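Long-range contact in anti-H(O) lectin 1 (Ulex europaeus, PDB 1FX5), which binds L-fucose as a homodimeric legume lectin, recognises the O(H) blood group and carries calcium and manganese ions: residues Asn14-Val26 against Leu41-Ala53. Numbering follows the deposited sequence.
Sequences NGKDLSFQGNASV and LPDETGGIARYIA. Unlike the reference sequence in segment 14-26: Asn23 (reference Asp). With NAG (2-acetamido-2-deoxy-beta-D-glucopyranose), chain C.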
loop_
_atom_site.group_PDB
_atom_site.type_symbol
_atom_site.label_atom_id
_atom_site.label_comp_id
_atom_site.label_asym_id
_atom_site.label_seq_id
_atom_site.Cartn_x
_atom_site.Cartn_y
_atom_site.Cartn_z
ATOM N N ASN A 14 -15.844 4.123 -4.872
ATOM C CA ASN A 14 -15.076 5.340 -4.591
ATOM C C ASN A 14 -13.751 4.988 -3.898
ATOM O O ASN A 14 -13.247 5.753 -3.074
ATOM C CB ASN A 14 -15.887 6.252 -3.672
ATOM C CG ASN A 14 -16.111 5.625 -2.301
ATOM O OD1 ASN A 14 -16.686 4.529 -2.202
ATOM N ND2 ASN A 14 -15.596 6.265 -1.252
ATOM N N GLY A 15 -13.223 3.807 -4.193
ATOM C CA GLY A 15 -11.976 3.381 -3.587
ATOM C C GLY A 15 -10.834 4.248 -4.053
ATOM O O GLY A 15 -10.879 4.781 -5.154
ATOM N N LYS A 16 -9.809 4.384 -3.226
ATOM C CA LYS A 16 -8.665 5.209 -3.597
ATOM C C LYS A 16 -7.357 4.431 -3.667
ATOM O O LYS A 16 -6.312 5.025 -3.919
ATOM C CB LYS A 16 -8.482 6.337 -2.567
ATOM C CG LYS A 16 -9.747 7.096 -2.163
ATOM C CD LYS A 16 -10.374 7.832 -3.344
ATOM C CE LYS A 16 -11.441 8.821 -2.884
ATOM N NZ LYS A 16 -10.834 9.856 -1.998
ATOM N N ASP A 17 -7.401 3.118 -3.449
ATOM C CA ASP A 17 -6.181 2.324 -3.484
ATOM C C ASP A 17 -5.877 1.416 -4.685
ATOM O O ASP A 17 -5.002 0.544 -4.582
ATOM C CB ASP A 17 -6.025 1.554 -2.168
ATOM C CG ASP A 17 -7.158 0.573 -1.913
ATOM O OD1 ASP A 17 -7.088 -0.138 -0.885
ATOM O OD2 ASP A 17 -8.115 0.511 -2.722
ATOM N N LEU A 18 -6.596 1.589 -5.794
ATOM C CA LEU A 18 -6.383 0.790 -7.015
ATOM C C LEU A 18 -6.089 1.795 -8.108
ATOM O O LEU A 18 -6.612 2.910 -8.085
ATOM C CB LEU A 18 -7.629 0.016 -7.431
ATOM C CG LEU A 18 -8.054 -1.078 -6.471
ATOM C CD1 LEU A 18 -9.318 -1.739 -6.963
ATOM C CD2 LEU A 18 -6.935 -2.056 -6.326
ATOM N N SER A 19 -5.247 1.416 -9.053
ATOM C CA SER A 19 -4.885 2.285 -10.164
ATOM C C SER A 19 -5.469 1.611 -11.428
ATOM O O SER A 19 -5.289 0.397 -11.620
ATOM C CB SER A 19 -3.356 2.374 -10.211
ATOM O OG SER A 19 -2.912 3.134 -11.312
ATOM N N PHE A 20 -6.171 2.360 -12.278
ATOM C CA PHE A 20 -6.752 1.757 -13.485
ATOM C C PHE A 20 -6.191 2.263 -14.798
ATOM O O PHE A 20 -5.827 3.440 -14.913
ATOM C CB PHE A 20 -8.264 2.011 -13.560
ATOM C CG PHE A 20 -9.008 1.590 -12.355
ATOM C CD1 PHE A 20 -9.218 2.488 -11.311
ATOM C CD2 PHE A 20 -9.450 0.286 -12.223
ATOM C CE1 PHE A 20 -9.855 2.080 -10.152
ATOM C CE2 PHE A 20 -10.089 -0.139 -11.067
ATOM C CZ PHE A 20 -10.290 0.760 -10.026
ATOM N N GLN A 21 -6.236 1.398 -15.816
ATOM C CA GLN A 21 -5.761 1.707 -17.174
ATOM C C GLN A 21 -6.708 0.996 -18.143
ATOM O O GLN A 21 -7.173 -0.116 -17.854
ATOM C CB GLN A 21 -4.348 1.194 -17.425
ATOM C CG GLN A 21 -3.244 2.032 -16.863
ATOM C CD GLN A 21 -1.923 1.305 -16.942
ATOM O OE1 GLN A 21 -0.969 1.785 -17.538
ATOM N NE2 GLN A 21 -1.865 0.132 -16.339
ATOM N N GLY A 22 -6.989 1.613 -19.286
ATOM C CA GLY A 22 -7.880 0.988 -20.247
ATOM C C GLY A 22 -9.314 1.020 -19.758
ATOM O O GLY A 22 -9.707 1.952 -19.047
ATOM N N ASN A 23 -10.066 -0.039 -20.014
ATOM C CA ASN A 23 -11.447 -0.055 -19.582
ATOM C C ASN A 23 -11.833 -0.916 -18.397
ATOM O O ASN A 23 -12.869 -1.577 -18.426
ATOM C CB ASN A 23 -12.354 -0.305 -20.798
ATOM C CG ASN A 23 -12.401 0.907 -21.729
ATOM O OD1 ASN A 23 -12.863 1.977 -21.307
ATOM N ND2 ASN A 23 -11.851 0.793 -22.937
ATOM N N ALA A 24 -11.016 -0.903 -17.345
ATOM C CA ALA A 24 -11.283 -1.687 -16.128
ATOM C C ALA A 24 -11.876 -0.741 -15.055
ATOM O O ALA A 24 -11.602 0.464 -15.085
ATOM C CB ALA A 24 -9.984 -2.312 -15.613
ATOM N N SER A 25 -12.697 -1.256 -14.135
ATOM C CA SER A 25 -13.281 -0.399 -13.087
ATOM C C SER A 25 -14.113 -1.204 -12.126
ATOM O O SER A 25 -14.439 -2.353 -12.409
ATOM C CB SER A 25 -14.195 0.669 -13.696
ATOM O OG SER A 25 -15.350 0.077 -14.289
ATOM N N VAL A 26 -14.483 -0.592 -11.003
ATOM C CA VAL A 26 -15.297 -1.269 -10.009
ATOM C C VAL A 26 -16.748 -0.866 -10.305
ATOM O O VAL A 26 -17.058 0.315 -10.422
ATOM C CB VAL A 26 -14.908 -0.873 -8.594
ATOM C CG1 VAL A 26 -15.762 -1.634 -7.601
ATOM C CG2 VAL A 26 -13.461 -1.194 -8.350
ATOM N N LEU A 41 -16.606 -0.139 -28.856
ATOM C CA LEU A 41 -15.235 -0.299 -28.344
ATOM C C LEU A 41 -14.340 -0.698 -29.497
ATOM O O LEU A 41 -14.840 -1.141 -30.524
ATOM C CB LEU A 41 -15.187 -1.436 -27.312
ATOM C CG LEU A 41 -15.961 -1.308 -25.998
ATOM C CD1 LEU A 41 -15.974 -2.665 -25.322
ATOM C CD2 LEU A 41 -15.363 -0.222 -25.077
ATOM N N PRO A 42 -13.016 -0.523 -29.361
ATOM C CA PRO A 42 -12.060 -0.898 -30.425
ATOM C C PRO A 42 -12.162 -2.420 -30.627
ATOM O O PRO A 42 -12.642 -3.110 -29.729
ATOM C CB PRO A 42 -10.696 -0.577 -29.801
ATOM C CG PRO A 42 -11.002 0.448 -28.756
ATOM C CD PRO A 42 -12.331 0.062 -28.193
ATOM N N ASP A 43 -11.664 -2.948 -31.754
ATOM C CA ASP A 43 -11.712 -4.397 -32.033
ATOM C C ASP A 43 -11.031 -5.189 -30.909
ATOM O O ASP A 43 -11.562 -6.211 -30.441
ATOM C CB ASP A 43 -11.042 -4.734 -33.373
ATOM C CG ASP A 43 -11.892 -4.342 -34.584
ATOM O OD1 ASP A 43 -11.425 -4.516 -35.734
ATOM O OD2 ASP A 43 -13.030 -3.857 -34.400
ATOM N N GLU A 44 -9.821 -4.765 -30.547
ATOM C CA GLU A 44 -9.046 -5.402 -29.480
ATOM C C GLU A 44 -9.261 -4.471 -28.286
ATOM O O GLU A 44 -8.784 -3.334 -28.295
ATOM C CB GLU A 44 -7.561 -5.498 -29.876
ATOM C CG GLU A 44 -7.334 -6.508 -31.007
ATOM C CD GLU A 44 -5.896 -6.605 -31.496
ATOM O OE1 GLU A 44 -5.179 -7.546 -31.116
ATOM O OE2 GLU A 44 -5.490 -5.768 -32.306
ATOM N N THR A 45 -9.976 -4.933 -27.265
ATOM C CA THR A 45 -10.227 -4.091 -26.107
ATOM C C THR A 45 -9.870 -4.774 -24.775
ATOM O O THR A 45 -9.881 -6.011 -24.685
ATOM C CB THR A 45 -11.710 -3.613 -26.134
ATOM O OG1 THR A 45 -11.947 -2.679 -25.076
ATOM C CG2 THR A 45 -12.661 -4.782 -26.000
ATOM N N GLY A 46 -9.517 -3.976 -23.760
ATOM C CA GLY A 46 -9.159 -4.536 -22.464
ATOM C C GLY A 46 -8.902 -3.517 -21.349
ATOM O O GLY A 46 -9.087 -2.306 -21.562
ATOM N N GLY A 47 -8.500 -3.994 -20.161
ATOM C CA GLY A 47 -8.229 -3.098 -19.039
ATOM C C GLY A 47 -7.210 -3.677 -18.074
ATOM O O GLY A 47 -6.895 -4.856 -18.180
ATOM N N ILE A 48 -6.683 -2.849 -17.166
ATOM C CA ILE A 48 -5.694 -3.248 -16.159
ATOM C C ILE A 48 -5.980 -2.576 -14.802
ATOM O O ILE A 48 -6.391 -1.411 -14.748
ATOM C CB ILE A 48 -4.249 -2.816 -16.591
ATOM C CG1 ILE A 48 -3.731 -3.686 -17.747
ATOM C CG2 ILE A 48 -3.289 -2.853 -15.392
ATOM C CD1 ILE A 48 -2.342 -3.242 -18.256
ATOM N N ALA A 49 -5.733 -3.288 -13.710
ATOM C CA ALA A 49 -5.957 -2.742 -12.373
ATOM C C ALA A 49 -4.819 -3.228 -11.470
ATOM O O ALA A 49 -4.535 -4.422 -11.422
ATOM C CB ALA A 49 -7.306 -3.185 -11.825
ATOM N N ARG A 50 -4.170 -2.312 -10.761
ATOM C CA ARG A 50 -3.061 -2.678 -9.875
ATOM C C ARG A 50 -3.216 -2.032 -8.529
ATOM O O ARG A 50 -3.840 -0.966 -8.430
ATOM C CB ARG A 50 -1.733 -2.126 -10.416
ATOM C CG ARG A 50 -1.574 -2.127 -11.911
ATOM C CD ARG A 50 -0.240 -1.537 -12.341
ATOM N NE ARG A 50 -0.221 -1.255 -13.774
ATOM C CZ ARG A 50 0.844 -1.388 -14.558
ATOM N NH1 ARG A 50 2.000 -1.808 -14.056
ATOM N NH2 ARG A 50 0.747 -1.117 -15.852
ATOM N N TYR A 51 -2.631 -2.641 -7.497
ATOM C CA TYR A 51 -2.706 -2.059 -6.149
ATOM C C TYR A 51 -1.816 -0.802 -6.317
ATOM O O TYR A 51 -0.780 -0.849 -7.003
ATOM C CB TYR A 51 -2.151 -3.010 -5.064
ATOM C CG TYR A 51 -2.311 -2.471 -3.647
ATOM C CD1 TYR A 51 -1.200 -2.236 -2.849
ATOM C CD2 TYR A 51 -3.579 -2.172 -3.117
ATOM C CE1 TYR A 51 -1.333 -1.714 -1.567
ATOM C CE2 TYR A 51 -3.730 -1.644 -1.820
ATOM C CZ TYR A 51 -2.594 -1.422 -1.050
ATOM O OH TYR A 51 -2.680 -0.923 0.243
ATOM N N ILE A 52 -2.211 0.304 -5.691
ATOM C CA ILE A 52 -1.473 1.552 -5.809
ATOM C C ILE A 52 -0.016 1.641 -5.319
ATOM O O ILE A 52 0.780 2.383 -5.884
ATOM C CB ILE A 52 -2.348 2.744 -5.297
ATOM C CG1 ILE A 52 -1.840 4.058 -5.876
ATOM C CG2 ILE A 52 -2.374 2.792 -3.781
ATOM C CD1 ILE A 52 -2.667 5.252 -5.450
ATOM N N ALA A 53 0.343 0.856 -4.312
ATOM C CA ALA A 53 1.705 0.871 -3.784
ATOM C C ALA A 53 2.610 -0.212 -4.405
ATOM O O ALA A 53 2.193 -1.362 -4.516
ATOM C CB ALA A 53 1.664 0.660 -2.264
HETATM C C1 NAG C . -11.602 1.995 -23.726
HETATM C C2 NAG C . -10.654 1.697 -24.901
HETATM C C3 NAG C . -10.412 3.006 -25.676
HETATM C C4 NAG C . -11.756 3.595 -26.157
HETATM C C5 NAG C . -12.719 3.754 -24.959
HETATM C C6 NAG C . -14.131 4.140 -25.388
HETATM C C7 NAG C . -9.165 -0.177 -24.429
HETATM C C8 NAG C . -7.784 -0.612 -23.957
HETATM N N2 NAG C . -9.379 1.143 -24.461
HETATM O O3 NAG C . -9.541 2.744 -26.801
HETATM O O4 NAG C . -11.535 4.894 -26.770
HETATM O O5 NAG C . -12.846 2.512 -24.228
HETATM O O6 NAG C . -14.593 3.309 -26.451
HETATM O O7 NAG C . -10.033 -1.007 -24.697
HETATM O O HOH W 1 -5.014 0.160 1.009
HETATM O O HOH W 2 -3.052 0.119 -13.654
#
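Strand 18-22 runs antiparallel beside strand 44-51, and the pairs Ser19-Arg50 and Gln21-Ile48 exchange backbone hydrogen bonds in both directions. The ladder continues past either end of strand 18-22: Asn23 N gives Gly46 O a nearly straight bond (174°), and Ile52 N reaches Asp17 O at 3.0 Å from above the carbonyl plane. In the non-hydrogen-bonded pairs, CA-H groups of Leu18, Phe20, Gly47 and Ala49 point at carbonyl oxygens of the partner strand.

Apolar contact is modest: the Phe20 ring sets its CD2 4.1 Å from Ala49 CB. Two other side chains pack on backbone, the methyl of Ala24 over Ile48 and Ile52 CG2 against Asp17. On the face that carries Ser19, Gln21, Ile48 and Arg50, the extended side chains of Gln21 and Arg50 converge, with the guanidinium in reach of the Gln21 amide. Water 2, at the guanidinium edge, takes a bond from Arg50 NE and returns one to Ser19 O. Ser211 and Ser98 hold the two terminal nitrogens of Arg50.

Tyr51 swings its ring away from its own backbone N (chi1 -176°), which slants it across Asp17, ring and carboxylate planes 65° apart and CD2 3.4 Å from Asp17 O. Water 1 lies in the ring plane, accepting from Tyr51 OH (2.7 Å) and donating to Asp17 OD1. That carboxylate oxygen also binds the N terminus of Ser1 of the second subunit.

A glycan closes the far end. Asn23, in the turn after strand 18-22, carries an N-linked NAG, ND2 bonded covalently to C1; the acetamido oxygen O7 is gripped by Thr45 OG1 at 2.6 Å and Gly46 N at 3.2 Å, both on the partner strand, with Pro42 CG against O3.

Within the legume lectin beta-sandwich, strand 209-219 pairs with the other edge of 44-51, Leu32 of strand 32-33 packs on Phe20 and Ala49, and Phe6 of strand 3-8 stacks on Tyr51.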